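Local structure of putative acyl-CoA dehydrogenase (Burkholderia xenovorans, 5JSC) at residues L160-D165 with Y169-D174; F205-D210 with A236-S241. The protein is a putative acyl-CoA dehydrogenase, a flavoprotein that carries bound flavin-adenine dinucleotide in an assembly of four chains. One frame throughout, in Å; residues are numbered along the deposited sequence.

In the fold
Both contacts lie in the beta region at the middle of the chain. Contact 1 comes first: 160-165 runs into 169-174 after three residues and closes a short hairpin. The chain then builds strands 186-192 and 202-208 of a second sheet. Contact 2 opens at 205-210 and closes at 236-241, after a 25-residue excursion through strands 214-219 and 228-233. The two loops follow in series and neither encloses the other. They still meet in space: the centres of contact 1 and contact 2 are about 10 Å apart. Strand 236-239 pairs with strand 168-179 of the hairpin, and the rings of Y169 and F205 touch. Contact 1 is thus made within one sheet, while contact 2 joins that sheet to the other.

Contact 1: residues L160-D165 with Y169-D174; sequences LSARED and YVLDGD
S161 and D172 form one hydrogen-bonded antiparallel pair, R163 and V170 the next. S161 N gives D172 O a nearly straight bond of 3.0 Å (170° at the hydrogen). V170 N reaches R163 O at 2.7 Å. Two CA-H...O contacts lie between these pairs, one of them L171 CA to S161 O at 3.2 Å; a third, Y169 CA to R163 O, follows beyond them. The strands are the two arms of a beta hairpin in the acyl-CoA dehydrogenase middle domain, and the second arm turns a corner at G173. L160 sets CD1 3.2 Å from D172 O, beside G173. Side chains alternate between two faces. On one, A162 CB packs on L171 CD1 at 3.8 Å. Beside them the extended E164 chain, CG anti to its N (chi1 -162°), lays CG over a face of the Y169 ring, toward the rim. Its carboxylate is almost parallel to that ring (11°), and water 3 bridges E164 OE2 and Y169 OH. On the other face, a bend at chi3 folds the R163 guanidinium flat over V170, with NH2 3.7 Å from V170 CG1. Water 2 accepts from R163 NH2 and donates to D172 OD2, while D172 OD1 is bonded to G235 N. Water 1 links S161 OG, V170 O and D172 OD2.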
ATOM      1  N   LEU C 160      -0.832 -39.097   3.211  1.00 14.72           N
ATOM      2  CA  LEU C 160      -1.185 -40.214   2.339  1.00 15.69           C
ATOM      3  C   LEU C 160      -0.077 -41.256   2.414  1.00 15.42           C
ATOM      4  O   LEU C 160       1.097 -40.936   2.206  1.00 16.59           O
ATOM      5  CB  LEU C 160      -1.389 -39.747   0.896  1.00 16.67           C
ATOM      6  CG  LEU C 160      -1.639 -40.898  -0.086  1.00 20.72           C
ATOM      7  CD1 LEU C 160      -3.051 -41.380   0.037  1.00 24.12           C
ATOM      8  CD2 LEU C 160      -1.363 -40.487  -1.517  1.00 24.77           C
ATOM      9  N   SER C 161      -0.432 -42.483   2.770  1.00 16.20           N
ATOM     10  CA  SER C 161       0.565 -43.518   3.006  1.00 16.87           C
ATOM     11  C   SER C 161       0.707 -44.447   1.804  1.00 16.98           C
ATOM     12  O   SER C 161      -0.256 -44.730   1.088  1.00 18.59           O
ATOM     13  CB  SER C 161       0.215 -44.341   4.249  1.00 20.23           C
ATOM     14  OG  SER C 161      -1.051 -44.961   4.112  1.00 22.36           O
ATOM     15  N   ALA C 162       1.930 -44.922   1.591  1.00 17.53           N
ATOM     16  CA  ALA C 162       2.212 -45.933   0.578  1.00 17.83           C
ATOM     17  C   ALA C 162       2.995 -47.043   1.261  1.00 19.40           C
ATOM     18  O   ALA C 162       4.160 -46.854   1.622  1.00 18.94           O
ATOM     19  CB  ALA C 162       2.985 -45.347  -0.604  1.00 19.10           C
ATOM     20  N   ARG C 163       2.352 -48.190   1.438  1.00 21.64           N
ATOM     21  CA  ARG C 163       2.913 -49.327   2.156  1.00 23.60           C
ATOM     22  C   ARG C 163       3.368 -50.387   1.164  1.00 23.41           C
ATOM     23  O   ARG C 163       2.606 -50.781   0.279  1.00 23.76           O
ATOM     24  CB  ARG C 163       1.872 -49.911   3.112  1.00 26.33           C
ATOM     25  CG  ARG C 163       2.245 -51.234   3.737  1.00 29.04           C
ATOM     26  CD  ARG C 163       1.167 -51.695   4.713  1.00 32.33           C
ATOM     27  NE  ARG C 163      -0.159 -51.810   4.100  1.00 35.59           N
ATOM     28  CZ  ARG C 163      -0.616 -52.911   3.508  1.00 38.02           C
ATOM     29  NH1 ARG C 163       0.151 -53.991   3.433  1.00 37.63           N
ATOM     30  NH2 ARG C 163      -1.835 -52.935   2.986  1.00 39.54           N
ATOM     31  N   GLU C 164       4.599 -50.859   1.324  1.00 25.97           N
ATOM     32  CA  GLU C 164       5.127 -51.862   0.409  1.00 28.28           C
ATOM     33  C   GLU C 164       4.507 -53.224   0.704  1.00 28.72           C
ATOM     34  O   GLU C 164       4.517 -53.689   1.849  1.00 29.17           O
ATOM     35  CB  GLU C 164       6.649 -51.919   0.527  1.00 34.42           C
ATOM     36  CG  GLU C 164       7.349 -52.588  -0.643  1.00 41.18           C
ATOM     37  CD  GLU C 164       8.852 -52.390  -0.601  1.00 46.89           C
ATOM     38  OE1 GLU C 164       9.351 -51.861   0.418  1.00 48.41           O
ATOM     39  OE2 GLU C 164       9.532 -52.754  -1.585  1.00 48.81           O
ATOM     40  N   ASP C 165       3.954 -53.866  -0.334  1.00 29.86           N
ATOM     41  CA  ASP C 165       3.361 -55.205  -0.218  1.00 33.32           C
ATOM     42  C   ASP C 165       3.750 -56.009  -1.459  1.00 36.05           C
ATOM     43  O   ASP C 165       3.062 -55.963  -2.482  1.00 36.38           O
ATOM     44  CB  ASP C 165       1.847 -55.144  -0.052  1.00 33.87           C
ATOM     45  CG  ASP C 165       1.211 -56.527  -0.001  1.00 36.77           C
ATOM     46  OD1 ASP C 165       1.852 -57.463   0.529  1.00 37.63           O
ATOM     47  OD2 ASP C 165       0.074 -56.683  -0.493  1.00 38.28           O
ATOM     48  N   TYR C 169       2.868 -51.095  -4.055  1.00 23.22           N
ATOM     49  CA  TYR C 169       2.609 -50.243  -2.908  1.00 20.55           C
ATOM     50  C   TYR C 169       1.106 -50.101  -2.754  1.00 20.45           C
ATOM     51  O   TYR C 169       0.376 -50.053  -3.750  1.00 21.06           O
ATOM     52  CB  TYR C 169       3.250 -48.868  -3.073  1.00 19.68           C
ATOM     53  CG  TYR C 169       4.740 -48.857  -2.829  1.00 21.23           C
ATOM     54  CD1 TYR C 169       5.634 -49.212  -3.834  1.00 21.83           C
ATOM     55  CD2 TYR C 169       5.254 -48.486  -1.592  1.00 21.69           C
ATOM     56  CE1 TYR C 169       6.996 -49.197  -3.612  1.00 23.29           C
ATOM     57  CE2 TYR C 169       6.615 -48.467  -1.360  1.00 22.76           C
ATOM     58  CZ  TYR C 169       7.481 -48.825  -2.371  1.00 23.37           C
ATOM     59  OH  TYR C 169       8.838 -48.801  -2.147  1.00 25.13           O
ATOM     60  N   VAL C 170       0.645 -50.060  -1.508  1.00 19.43           N
ATOM     61  CA  VAL C 170      -0.770 -49.901  -1.196  1.00 19.56           C
ATOM     62  C   VAL C 170      -0.968 -48.487  -0.672  1.00 19.22           C
ATOM     63  O   VAL C 170      -0.342 -48.098   0.321  1.00 18.89           O
ATOM     64  CB  VAL C 170      -1.248 -50.939  -0.172  1.00 22.07           C
ATOM     65  CG1 VAL C 170      -2.738 -50.799   0.044  1.00 23.31           C
ATOM     66  CG2 VAL C 170      -0.890 -52.348  -0.630  1.00 24.71           C
ATOM     67  N   LEU C 171      -1.835 -47.720  -1.331  1.00 18.08           N
ATOM     68  CA  LEU C 171      -2.030 -46.308  -1.012  1.00 17.01           C
ATOM     69  C   LEU C 171      -3.328 -46.102  -0.237  1.00 18.77           C
ATOM     70  O   LEU C 171      -4.386 -46.598  -0.642  1.00 19.56           O
ATOM     71  CB  LEU C 171      -2.032 -45.455  -2.284  1.00 17.99           C
ATOM     72  CG  LEU C 171      -0.665 -44.996  -2.815  1.00 19.57           C
ATOM     73  CD1 LEU C 171       0.243 -46.177  -3.139  1.00 19.93           C
ATOM     74  CD2 LEU C 171      -0.825 -44.089  -4.032  1.00 20.85           C
ATOM     75  N   ASP C 172      -3.242 -45.363   0.874  1.00 18.27           N
ATOM     76  CA  ASP C 172      -4.390 -45.072   1.724  1.00 18.29           C
ATOM     77  C   ASP C 172      -4.365 -43.618   2.166  1.00 17.68           C
ATOM     78  O   ASP C 172      -3.368 -43.157   2.733  1.00 19.36           O
ATOM     79  CB  ASP C 172      -4.402 -45.970   2.963  1.00 20.14           C
ATOM     80  CG  ASP C 172      -4.713 -47.405   2.630  1.00 23.46           C
ATOM     81  OD1 ASP C 172      -5.909 -47.721   2.444  1.00 24.62           O
ATOM     82  OD2 ASP C 172      -3.764 -48.214   2.556  1.00 26.68           O
ATOM     83  N   GLY C 173      -5.466 -42.913   1.937  1.00 16.66           N
ATOM     84  CA  GLY C 173      -5.632 -41.547   2.386  1.00 16.74           C
ATOM     85  C   GLY C 173      -6.224 -40.700   1.280  1.00 17.16           C
ATOM     86  O   GLY C 173      -6.772 -41.219   0.307  1.00 19.42           O
ATOM     87  N   ASP C 174      -6.094 -39.383   1.420  1.00 17.30           N
ATOM     88  CA  ASP C 174      -6.790 -38.452   0.540  1.00 16.48           C
ATOM     89  C   ASP C 174      -5.841 -37.415  -0.036  1.00 14.78           C
ATOM     90  O   ASP C 174      -4.908 -36.968   0.636  1.00 16.64           O
ATOM     91  CB  ASP C 174      -7.933 -37.727   1.277  1.00 19.65           C
ATOM     92  CG  ASP C 174      -9.188 -38.587   1.411  1.00 26.06           C
ATOM     93  OD1 ASP C 174      -9.068 -39.791   1.677  1.00 30.73           O
ATOM     94  OD2 ASP C 174     -10.300 -38.057   1.243  1.00 31.64           O
TER
HETATM   95  O   HOH W   1      -1.239 -47.485   2.857  1.00 21.17           O
HETATM   96  O   HOH W   2      -3.922 -50.908   3.348  1.00 39.54           O
HETATM   97  O   HOH W   3      10.197 -50.980  -3.776  1.00 56.41           O

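Contact 2: residues F205-D210 with A236-S241; sequences FVVDAD and ARVPRS
V238 is the residue of 236-241 that carries this contact, and it meets F205, V206 and V207 of the facing strand. The segment approaches it through A236. The CB of A236 points toward 205-210 but stays short of touching it. Its backbone O takes a probable hydrogen bond from L171 N, which ties the start of the strand into the hairpin sheet. R237 comes next, with its side chain on the far side. It packs along V170 and makes a salt bridge with D165. V238 then points back to 205-210. Its CG1 is anti to the backbone N (chi1 -177°), which sends the two methyls to different neighbours. CG1 lies 3.9 Å from F205 CD2, approaching the ring obliquely. The same methyl is 4.1 Å from F205 CB and 3.9 Å from V206 O, so it sits against both the aromatic side chain and the backbone beyond it. CG2 touches V207 CG2 at 3.8 Å, and the two valine side chains cross at about a right angle. The side-chain contacts are apolar, and all four touching residues are buried. P239 ends the strand, and the chain turns into a short 3-10 segment at R240 and S241, where S241 O accepts from Q127 NE2 of helix 125-136. The two strand axes stay 7.8 Å apart at their closest and cross at 122°. That spacing is too wide for neighbours in one sheet and fits two layers packed through side chains. Strand 202-208 belongs to the sheet with 186-192, and strand 236-239 to the sheet with 168-179. Two sheets packed in this way, with strands steeply crossed, are characteristic of the beta domain between the helical domains of the acyl-CoA dehydrogenase fold.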
ATOM      1  N   PHE C 205       4.567 -41.522  -7.505  1.00 14.07           N
ATOM      2  CA  PHE C 205       4.027 -42.631  -8.294  1.00 15.05           C
ATOM      3  C   PHE C 205       3.185 -42.105  -9.444  1.00 14.48           C
ATOM      4  O   PHE C 205       2.462 -41.124  -9.278  1.00 16.52           O
ATOM      5  CB  PHE C 205       3.126 -43.560  -7.452  1.00 15.00           C
ATOM      6  CG  PHE C 205       3.819 -44.202  -6.290  1.00 16.36           C
ATOM      7  CD1 PHE C 205       3.841 -43.579  -5.040  1.00 16.92           C
ATOM      8  CD2 PHE C 205       4.443 -45.436  -6.438  1.00 17.80           C
ATOM      9  CE1 PHE C 205       4.471 -44.176  -3.972  1.00 17.10           C
ATOM     10  CE2 PHE C 205       5.076 -46.036  -5.362  1.00 18.76           C
ATOM     11  CZ  PHE C 205       5.092 -45.409  -4.131  1.00 17.70           C
ATOM     12  N   VAL C 206       3.231 -42.773 -10.597  1.00 13.78           N
ATOM     13  CA  VAL C 206       2.211 -42.559 -11.622  1.00 13.85           C
ATOM     14  C   VAL C 206       1.073 -43.531 -11.357  1.00 14.93           C
ATOM     15  O   VAL C 206       1.277 -44.753 -11.336  1.00 17.01           O
ATOM     16  CB  VAL C 206       2.761 -42.746 -13.041  1.00 16.22           C
ATOM     17  CG1 VAL C 206       1.655 -42.425 -14.049  1.00 19.01           C
ATOM     18  CG2 VAL C 206       3.975 -41.860 -13.259  1.00 19.70           C
ATOM     19  N   VAL C 207      -0.126 -42.994 -11.149  1.00 15.02           N
ATOM     20  CA  VAL C 207      -1.291 -43.795 -10.788  1.00 15.23           C
ATOM     21  C   VAL C 207      -2.342 -43.623 -11.877  1.00 15.12           C
ATOM     22  O   VAL C 207      -2.924 -42.540 -12.026  1.00 15.19           O
ATOM     23  CB  VAL C 207      -1.844 -43.412  -9.409  1.00 16.00           C
ATOM     24  CG1 VAL C 207      -3.005 -44.325  -9.044  1.00 17.79           C
ATOM     25  CG2 VAL C 207      -0.738 -43.503  -8.359  1.00 17.05           C
ATOM     26  N   ASP C 208      -2.592 -44.688 -12.641  1.00 16.50           N
ATOM     27  CA  ASP C 208      -3.613 -44.625 -13.677  1.00 16.25           C
ATOM     28  C   ASP C 208      -4.982 -44.415 -13.046  1.00 16.58           C
ATOM     29  O   ASP C 208      -5.263 -44.922 -11.957  1.00 17.05           O
ATOM     30  CB  ASP C 208      -3.607 -45.904 -14.516  1.00 17.89           C
ATOM     31  CG  ASP C 208      -2.339 -46.056 -15.346  1.00 20.45           C
ATOM     32  OD1 ASP C 208      -1.682 -45.037 -15.628  1.00 20.82           O
ATOM     33  OD2 ASP C 208      -1.999 -47.198 -15.716  1.00 23.83           O
ATOM     34  N   ALA C 209      -5.835 -43.653 -13.735  1.00 16.66           N
ATOM     35  CA  ALA C 209      -7.129 -43.300 -13.161  1.00 17.78           C
ATOM     36  C   ALA C 209      -8.009 -44.521 -12.933  1.00 19.03           C
ATOM     37  O   ALA C 209      -8.884 -44.494 -12.058  1.00 21.81           O
ATOM     38  CB  ALA C 209      -7.847 -42.294 -14.063  1.00 17.57           C
ATOM     39  N   ASP C 210      -7.802 -45.596 -13.692  1.00 20.03           N
ATOM     40  CA  ASP C 210      -8.626 -46.787 -13.550  1.00 21.86           C
ATOM     41  C   ASP C 210      -8.112 -47.735 -12.471  1.00 20.29           C
ATOM     42  O   ASP C 210      -8.596 -48.868 -12.381  1.00 22.53           O
ATOM     43  CB  ASP C 210      -8.755 -47.513 -14.900  1.00 26.13           C
ATOM     44  CG  ASP C 210      -7.440 -48.094 -15.402  1.00 30.37           C
ATOM     45  OD1 ASP C 210      -6.367 -47.775 -14.848  1.00 31.49           O
ATOM     46  OD2 ASP C 210      -7.483 -48.877 -16.379  1.00 34.11           O
ATOM     47  N   ALA C 236      -5.516 -48.612  -2.631  1.00 20.40           N
ATOM     48  CA  ALA C 236      -5.215 -48.628  -4.054  1.00 20.73           C
ATOM     49  C   ALA C 236      -3.817 -49.182  -4.286  1.00 20.68           C
ATOM     50  O   ALA C 236      -2.842 -48.709  -3.695  1.00 21.57           O
ATOM     51  CB  ALA C 236      -5.336 -47.219  -4.629  1.00 20.12           C
ATOM     52  N   ARG C 237      -3.713 -50.185  -5.152  1.00 20.88           N
ATOM     53  CA  ARG C 237      -2.447 -50.863  -5.376  1.00 21.21           C
ATOM     54  C   ARG C 237      -1.757 -50.288  -6.601  1.00 23.29           C
ATOM     55  O   ARG C 237      -2.354 -50.205  -7.680  1.00 25.78           O
ATOM     56  CB  ARG C 237      -2.658 -52.367  -5.535  1.00 23.10           C
ATOM     57  CG  ARG C 237      -3.146 -53.036  -4.269  1.00 26.27           C
ATOM     58  CD  ARG C 237      -3.274 -54.543  -4.444  1.00 28.30           C
ATOM     59  NE  ARG C 237      -1.988 -55.210  -4.651  1.00 29.87           N
ATOM     60  CZ  ARG C 237      -1.180 -55.602  -3.666  1.00 32.82           C
ATOM     61  NH1 ARG C 237      -1.523 -55.389  -2.403  1.00 33.30           N
ATOM     62  NH2 ARG C 237      -0.027 -56.201  -3.943  1.00 33.29           N
ATOM     63  N   VAL C 238      -0.503 -49.893  -6.422  1.00 22.98           N
ATOM     64  CA  VAL C 238       0.305 -49.268  -7.456  1.00 22.46           C
ATOM     65  C   VAL C 238       1.569 -50.105  -7.609  1.00 22.95           C
ATOM     66  O   VAL C 238       2.309 -50.280  -6.638  1.00 23.59           O
ATOM     67  CB  VAL C 238       0.652 -47.812  -7.108  1.00 22.33           C
ATOM     68  CG1 VAL C 238       1.430 -47.157  -8.240  1.00 21.66           C
ATOM     69  CG2 VAL C 238      -0.622 -47.024  -6.818  1.00 24.37           C
ATOM     70  N   PRO C 239       1.851 -50.642  -8.793  1.00 24.06           N
ATOM     71  CA  PRO C 239       3.077 -51.428  -8.980  1.00 23.64           C
ATOM     72  C   PRO C 239       4.317 -50.618  -8.624  1.00 24.35           C
ATOM     73  O   PRO C 239       4.381 -49.410  -8.866  1.00 23.07           O
ATOM     74  CB  PRO C 239       3.051 -51.778 -10.475  1.00 25.42           C
ATOM     75  CG  PRO C 239       1.617 -51.612 -10.896  1.00 24.91           C
ATOM     76  CD  PRO C 239       1.051 -50.533 -10.024  1.00 24.55           C
ATOM     77  N   ARG C 240       5.310 -51.300  -8.041  1.00 25.38           N
ATOM     78  CA  ARG C 240       6.577 -50.645  -7.730  1.00 24.81           C
ATOM     79  C   ARG C 240       7.187 -50.002  -8.969  1.00 23.79           C
ATOM     80  O   ARG C 240       7.833 -48.951  -8.876  1.00 23.54           O
ATOM     81  CB  ARG C 240       7.556 -51.653  -7.116  1.00 26.41           C
ATOM     82  N   SER C 241       6.977 -50.607 -10.140  1.00 22.91           N
ATOM     83  CA  SER C 241       7.494 -50.066 -11.390  1.00 23.40           C
ATOM     84  C   SER C 241       6.841 -48.750 -11.797  1.00 21.93           C
ATOM     85  O   SER C 241       7.282 -48.141 -12.779  1.00 23.09           O
ATOM     86  CB  SER C 241       7.308 -51.096 -12.504  1.00 25.09           C
ATOM     87  OG  SER C 241       5.942 -51.441 -12.637  1.00 26.06           O
TER